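Local coordinates for uncharacterized conserved protein (Ruegeria pomeroyi DSS-3, PDB 3IUS), which is of unknown function but probably binds nicotinamide adenine dinucleotide in a Rossmann-type domain of the epimerase/dehydratase kind, at residues 105-110 / 148-153; 115-120 / 257-262. All coordinates share one frame; numbering follows the deposited sequence.

Overall arrangement
Interactions 1 and 2, whose centres lie about 11 Å apart, illustrate how one type of side chain, arginine, serves different ends at different depths of a fold. Interaction 1 is buried: strand 146-155 of the large parallel sheet sends an arginine to a tyrosine of the loop after strand 97-103. Interaction 2 is at the surface, where the turn at 116-119 meets the short helix 258-262 through a salt bridge and two waters. The same connection runs from 105-110 through strand 114-115 into 115-120, and the two contacts touch where Tyr107 CE1 lies 3.2 Å from Asp116 O. Strand 204-207 adjoins both, its Asn206 bonding to Tyr107 and, through its backbone, to Glu117.

Interaction 1: 105-110 / 148-153; sequences AVYGDH and VFRLAG
Arg150 reaches out from its strand and meets Tyr107 and Val106 at once, one through a polar group and the other through a methyl. From NH1 it donates a hydrogen bond of 2.9 Å to Tyr107 OH, with an N-H...O angle of 155°. The hydroxyl lies in the plane of the guanidinium, at its edge, so the donor is used in its natural direction, while the phenol ring stands nearly upright to that group, the two planes 82° apart. A chain extended from CG to NE carries the guanidinium across to the tyrosine.

Val106 packs against both partners. Its CG2 sits over one face of the guanidinium and 3.7 Å from Arg150 CD, and the same methyl lies over the centre of the Tyr107 ring, 4.0 Å above its plane. One branch of a valine thus fills the angle between ring and arginine.

Neither polar end depends on this pair alone: Tyr107 OH is also bonded to Asn206 of strand 204-207, and Arg150 NH2 forms a salt bridge with Glu135, which should offset its buried charge. The contact therefore ties the loop following strand 97-103 to strand 146-155, with helix 126-140 packed against Val106 and strand 204-207 against Arg150.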
loop_
_atom_site.group_PDB
_atom_site.type_symbol
_atom_site.label_atom_id
_atom_site.label_comp_id
_atom_site.label_asym_id
_atom_site.label_seq_id
_atom_site.Cartn_x
_atom_site.Cartn_y
_atom_site.Cartn_z
ATOM N N ALA A 105 -5.281 -2.819 -7.979
ATOM C CA ALA A 105 -5.187 -3.090 -9.413
ATOM C C ALA A 105 -5.772 -4.456 -9.743
ATOM O O ALA A 105 -6.068 -4.752 -10.898
ATOM C CB ALA A 105 -3.748 -2.981 -9.907
ATOM N N VAL A 106 -5.958 -5.278 -8.717
ATOM C CA VAL A 106 -6.531 -6.601 -8.917
ATOM C C VAL A 106 -7.948 -6.563 -9.496
ATOM O O VAL A 106 -8.375 -7.510 -10.162
ATOM C CB VAL A 106 -6.565 -7.395 -7.609
ATOM C CG1 VAL A 106 -5.151 -7.588 -7.066
ATOM C CG2 VAL A 106 -7.439 -6.695 -6.591
ATOM N N TYR A 107 -8.677 -5.485 -9.227
ATOM C CA TYR A 107 -10.069 -5.379 -9.652
ATOM C C TYR A 107 -10.233 -5.143 -11.150
ATOM O O TYR A 107 -11.201 -5.603 -11.756
ATOM C CB TYR A 107 -10.802 -4.297 -8.854
ATOM C CG TYR A 107 -10.935 -4.625 -7.385
ATOM C CD1 TYR A 107 -11.679 -5.722 -6.969
ATOM C CD2 TYR A 107 -10.309 -3.847 -6.419
ATOM C CE1 TYR A 107 -11.795 -6.030 -5.633
ATOM C CE2 TYR A 107 -10.423 -4.139 -5.085
ATOM C CZ TYR A 107 -11.165 -5.243 -4.694
ATOM O OH TYR A 107 -11.278 -5.536 -3.361
ATOM N N GLY A 108 -9.294 -4.420 -11.746
ATOM C CA GLY A 108 -9.389 -4.114 -13.158
ATOM C C GLY A 108 -10.366 -2.990 -13.435
ATOM O O GLY A 108 -10.633 -2.156 -12.565
ATOM N N ASP A 109 -10.911 -2.979 -14.647
ATOM C CA ASP A 109 -11.740 -1.872 -15.119
ATOM C C ASP A 109 -13.233 -2.085 -14.865
ATOM O O ASP A 109 -13.797 -3.129 -15.206
ATOM C CB ASP A 109 -11.486 -1.624 -16.605
ATOM C CG ASP A 109 -12.214 -0.402 -17.125
ATOM O OD1 ASP A 109 -12.503 0.518 -16.325
ATOM O OD2 ASP A 109 -12.498 -0.371 -18.343
ATOM N N HIS A 110 -13.863 -1.082 -14.262
ATOM C CA HIS A 110 -15.280 -1.145 -13.922
ATOM C C HIS A 110 -16.008 0.114 -14.367
ATOM O O HIS A 110 -17.127 0.394 -13.937
ATOM C CB HIS A 110 -15.448 -1.365 -12.417
ATOM C CG HIS A 110 -15.055 -2.735 -11.963
ATOM N ND1 HIS A 110 -15.982 -3.691 -11.610
ATOM C CD2 HIS A 110 -13.839 -3.313 -11.813
ATOM C CE1 HIS A 110 -15.354 -4.800 -11.262
ATOM N NE2 HIS A 110 -14.054 -4.598 -11.372
ATOM N N VAL A 148 -5.075 -10.125 3.595
ATOM C CA VAL A 148 -4.661 -9.410 2.397
ATOM C C VAL A 148 -5.170 -7.984 2.459
ATOM O O VAL A 148 -6.350 -7.744 2.723
ATOM C CB VAL A 148 -5.198 -10.088 1.122
ATOM C CG1 VAL A 148 -4.970 -9.189 -0.098
ATOM C CG2 VAL A 148 -4.546 -11.458 0.928
ATOM N N PHE A 149 -4.278 -7.036 2.191
ATOM C CA PHE A 149 -4.624 -5.628 2.232
ATOM C C PHE A 149 -4.398 -5.032 0.864
ATOM O O PHE A 149 -3.262 -4.909 0.423
ATOM C CB PHE A 149 -3.775 -4.898 3.281
ATOM C CG PHE A 149 -3.939 -5.442 4.671
ATOM C CD1 PHE A 149 -4.919 -4.938 5.511
ATOM C CD2 PHE A 149 -3.124 -6.467 5.128
ATOM C CE1 PHE A 149 -5.084 -5.448 6.786
ATOM C CE2 PHE A 149 -3.281 -6.976 6.404
ATOM C CZ PHE A 149 -4.261 -6.461 7.231
ATOM N N ARG A 150 -5.490 -4.691 0.187
ATOM C CA ARG A 150 -5.408 -4.095 -1.133
ATOM C C ARG A 150 -5.289 -2.587 -0.988
ATOM O O ARG A 150 -6.265 -1.884 -0.719
ATOM C CB ARG A 150 -6.604 -4.519 -1.996
ATOM C CG ARG A 150 -6.738 -6.051 -2.062
ATOM C CD ARG A 150 -7.910 -6.537 -2.915
ATOM N NE ARG A 150 -7.855 -7.991 -3.081
ATOM C CZ ARG A 150 -8.901 -8.762 -3.370
ATOM N NH1 ARG A 150 -10.105 -8.220 -3.521
ATOM N NH2 ARG A 150 -8.744 -10.076 -3.501
ATOM N N LEU A 151 -4.063 -2.108 -1.156
ATOM C CA LEU A 151 -3.728 -0.714 -0.897
ATOM C C LEU A 151 -4.028 0.153 -2.105
ATOM O O LEU A 151 -3.755 -0.230 -3.239
ATOM C CB LEU A 151 -2.249 -0.586 -0.517
ATOM C CG LEU A 151 -1.731 -1.415 0.657
ATOM C CD1 LEU A 151 -0.234 -1.181 0.870
ATOM C CD2 LEU A 151 -2.506 -1.100 1.925
ATOM N N ALA A 152 -4.608 1.318 -1.852
ATOM C CA ALA A 152 -4.775 2.318 -2.892
ATOM C C ALA A 152 -3.442 3.037 -3.092
ATOM O O ALA A 152 -2.416 2.638 -2.531
ATOM C CB ALA A 152 -5.882 3.294 -2.510
ATOM N N GLY A 153 -3.447 4.087 -3.907
ATOM C CA GLY A 153 -2.252 4.889 -4.118
ATOM C C GLY A 153 -1.807 5.568 -2.835
ATOM O O GLY A 153 -2.567 6.322 -2.221
#

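Interaction 2: 115-120 / 257-262; sequences VDETTP and NDRIKE
A type I beta turn, Asp116 to Thr119, faces the start of helix 258-262, and the contact between them is made chiefly by Glu117 and Arg259. The turn is braced by its own polar groups: Asp116 OD1 forms an Asx turn by accepting from Thr118 N at 2.7 Å, and takes a second bond, on its syn lone pair, from Thr118 OG1.

From this turn Glu117 runs past Arg259 in the opposite direction. Its CB lies 3.6 Å above the centre of the guanidinium face, and a bend at chi2 (86°) folds the carboxylate back alongside the arginine, where, in the conformer described, one of two modelled for Arg259, OE1 makes a salt bridge of 3.1 Å with Arg259 NE. The carboxylate and guanidinium planes are 40° apart, so the charges meet at a slant. Thr118 CG2 lies near the guanidinium plane, 4.0 Å from Arg259 NH1.

Two waters extend the grip to the helix backbone. One donates to Glu117 OE1 and accepts from Arg259 N at 3.1 Å; the other donates to Glu117 OE2 and accepts from Ile260 N at 3.0 Å. The carboxylate is held further by Asn206 N, which bonds to OE2. Were Glu117 an alanine, Arg259 would probably lose its salt-bridge partner, and the two waters and Asn206 N their carboxylate acceptor, leaving the guanidinium freer to turn.

Glu117 thus combines a direct ionic contact with water-bridged contacts to the amides of Arg259 and Ile260, where the N-H groups at the start of the short helix, reached through water, would probably favour a negative charge.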
loop_
_atom_site.group_PDB
_atom_site.type_symbol
_atom_site.label_atom_id
_atom_site.label_comp_id
_atom_site.label_asym_id
_atom_site.label_seq_id
_atom_site.Cartn_x
_atom_site.Cartn_y
_atom_site.Cartn_z
ATOM N N VAL A 115 -16.642 -1.193 -6.367
ATOM C CA VAL A 115 -16.222 -2.563 -6.140
ATOM C C VAL A 115 -15.947 -2.754 -4.658
ATOM O O VAL A 115 -15.654 -1.801 -3.941
ATOM C CB VAL A 115 -14.946 -2.899 -6.956
ATOM C CG1 VAL A 115 -15.190 -2.648 -8.442
ATOM C CG2 VAL A 115 -13.749 -2.069 -6.475
ATOM N N ASP A 116 -16.087 -3.984 -4.178
ATOM C CA ASP A 116 -15.716 -4.282 -2.808
ATOM C C ASP A 116 -14.874 -5.549 -2.778
ATOM O O ASP A 116 -14.466 -6.055 -3.823
ATOM C CB ASP A 116 -16.940 -4.367 -1.878
ATOM C CG ASP A 116 -17.924 -5.464 -2.273
ATOM O OD1 ASP A 116 -17.495 -6.510 -2.796
ATOM O OD2 ASP A 116 -19.140 -5.276 -2.037
ATOM N N GLU A 117 -14.616 -6.055 -1.584
ATOM C CA GLU A 117 -13.741 -7.202 -1.430
ATOM C C GLU A 117 -14.335 -8.486 -2.021
ATOM O O GLU A 117 -13.630 -9.482 -2.147
ATOM C CB GLU A 117 -13.365 -7.404 0.042
ATOM C CG GLU A 117 -12.516 -6.280 0.646
ATOM C CD GLU A 117 -13.336 -5.123 1.192
ATOM O OE1 GLU A 117 -14.524 -4.987 0.824
ATOM O OE2 GLU A 117 -12.784 -4.341 1.998
ATOM N N THR A 118 -15.614 -8.456 -2.400
ATOM C CA THR A 118 -16.254 -9.630 -3.013
ATOM C C THR A 118 -16.283 -9.560 -4.535
ATOM O O THR A 118 -16.699 -10.500 -5.206
ATOM C CB THR A 118 -17.705 -9.839 -2.513
ATOM O OG1 THR A 118 -18.561 -8.823 -3.061
ATOM C CG2 THR A 118 -17.763 -9.803 -0.997
ATOM N N THR A 119 -15.859 -8.430 -5.084
ATOM C CA THR A 119 -15.857 -8.253 -6.524
ATOM C C THR A 119 -14.832 -9.155 -7.214
ATOM O O THR A 119 -13.693 -9.258 -6.768
ATOM C CB THR A 119 -15.578 -6.785 -6.860
ATOM O OG1 THR A 119 -16.596 -5.978 -6.259
ATOM C CG2 THR A 119 -15.579 -6.562 -8.366
ATOM N N PRO A 120 -15.240 -9.816 -8.311
ATOM C CA PRO A 120 -14.320 -10.683 -9.063
ATOM C C PRO A 120 -13.050 -9.953 -9.511
ATOM O O PRO A 120 -13.098 -8.758 -9.786
ATOM C CB PRO A 120 -15.152 -11.091 -10.285
ATOM C CG PRO A 120 -16.570 -11.007 -9.815
ATOM C CD PRO A 120 -16.605 -9.841 -8.865
ATOM N N ASN A 257 -14.535 0.881 1.284
ATOM C CA ASN A 257 -13.644 0.672 2.423
ATOM C C ASN A 257 -14.427 0.373 3.700
ATOM O O ASN A 257 -13.983 0.703 4.798
ATOM C CB ASN A 257 -12.754 1.906 2.638
ATOM C CG ASN A 257 -13.557 3.156 2.957
ATOM O OD1 ASN A 257 -14.764 3.085 3.191
ATOM N ND2 ASN A 257 -12.890 4.316 2.946
ATOM N N ASP A 258 -15.588 -0.260 3.549
ATOM C CA ASP A 258 -16.482 -0.531 4.678
ATOM C C ASP A 258 -15.912 -1.547 5.661
ATOM O O ASP A 258 -16.056 -1.399 6.879
ATOM C CB ASP A 258 -17.851 -1.020 4.169
ATOM C CG ASP A 258 -18.472 -0.074 3.153
ATOM O OD1 ASP A 258 -18.495 1.143 3.409
ATOM O OD2 ASP A 258 -18.945 -0.549 2.106
ATOM N N ARG A 259 -15.259 -2.571 5.127
ATOM C CA ARG A 259 -14.748 -3.670 5.934
ATOM C C ARG A 259 -13.776 -3.211 7.027
ATOM O O ARG A 259 -13.864 -3.648 8.173
ATOM C CB ARG A 259 -14.092 -4.711 5.028
ATOM C CG ARG A 259 -14.243 -6.134 5.525
ATOM C CD ARG A 259 -14.314 -7.120 4.373
ATOM N NE ARG A 259 -15.274 -6.699 3.358
ATOM C CZ ARG A 259 -15.940 -7.529 2.562
ATOM N NH1 ARG A 259 -16.790 -7.046 1.665
ATOM N NH2 ARG A 259 -15.767 -8.841 2.669
ATOM N N ILE A 260 -12.844 -2.328 6.673
ATOM C CA ILE A 260 -11.864 -1.881 7.661
ATOM C C ILE A 260 -12.545 -1.078 8.767
ATOM O O ILE A 260 -12.090 -1.070 9.910
ATOM C CB ILE A 260 -10.717 -1.053 7.034
ATOM C CG1 ILE A 260 -11.284 0.151 6.292
ATOM C CG2 ILE A 260 -9.840 -1.938 6.130
ATOM C CD1 ILE A 260 -10.226 1.107 5.732
ATOM N N LYS A 261 -13.644 -0.413 8.426
ATOM C CA LYS A 261 -14.371 0.398 9.395
ATOM C C LYS A 261 -15.220 -0.497 10.297
ATOM O O LYS A 261 -15.114 -0.439 11.518
ATOM C CB LYS A 261 -15.258 1.417 8.681
ATOM C CG LYS A 261 -14.493 2.490 7.906
ATOM C CD LYS A 261 -15.458 3.310 7.075
ATOM C CE LYS A 261 -14.762 4.379 6.226
ATOM N NZ LYS A 261 -15.727 4.913 5.229
ATOM N N GLU A 262 -16.043 -1.334 9.681
ATOM C CA GLU A 262 -17.033 -2.127 10.406
ATOM C C GLU A 262 -16.454 -3.337 11.121
ATOM O O GLU A 262 -16.939 -3.728 12.188
ATOM C CB GLU A 262 -18.143 -2.576 9.451
ATOM C CG GLU A 262 -19.015 -1.441 8.943
ATOM C CD GLU A 262 -19.962 -1.888 7.842
ATOM O OE1 GLU A 262 -20.570 -2.967 7.979
ATOM O OE2 GLU A 262 -20.088 -1.165 6.836
HETATM O O HOH W 1 -12.342 -2.092 3.694
HETATM O O HOH W 2 -15.796 -2.847 2.070
#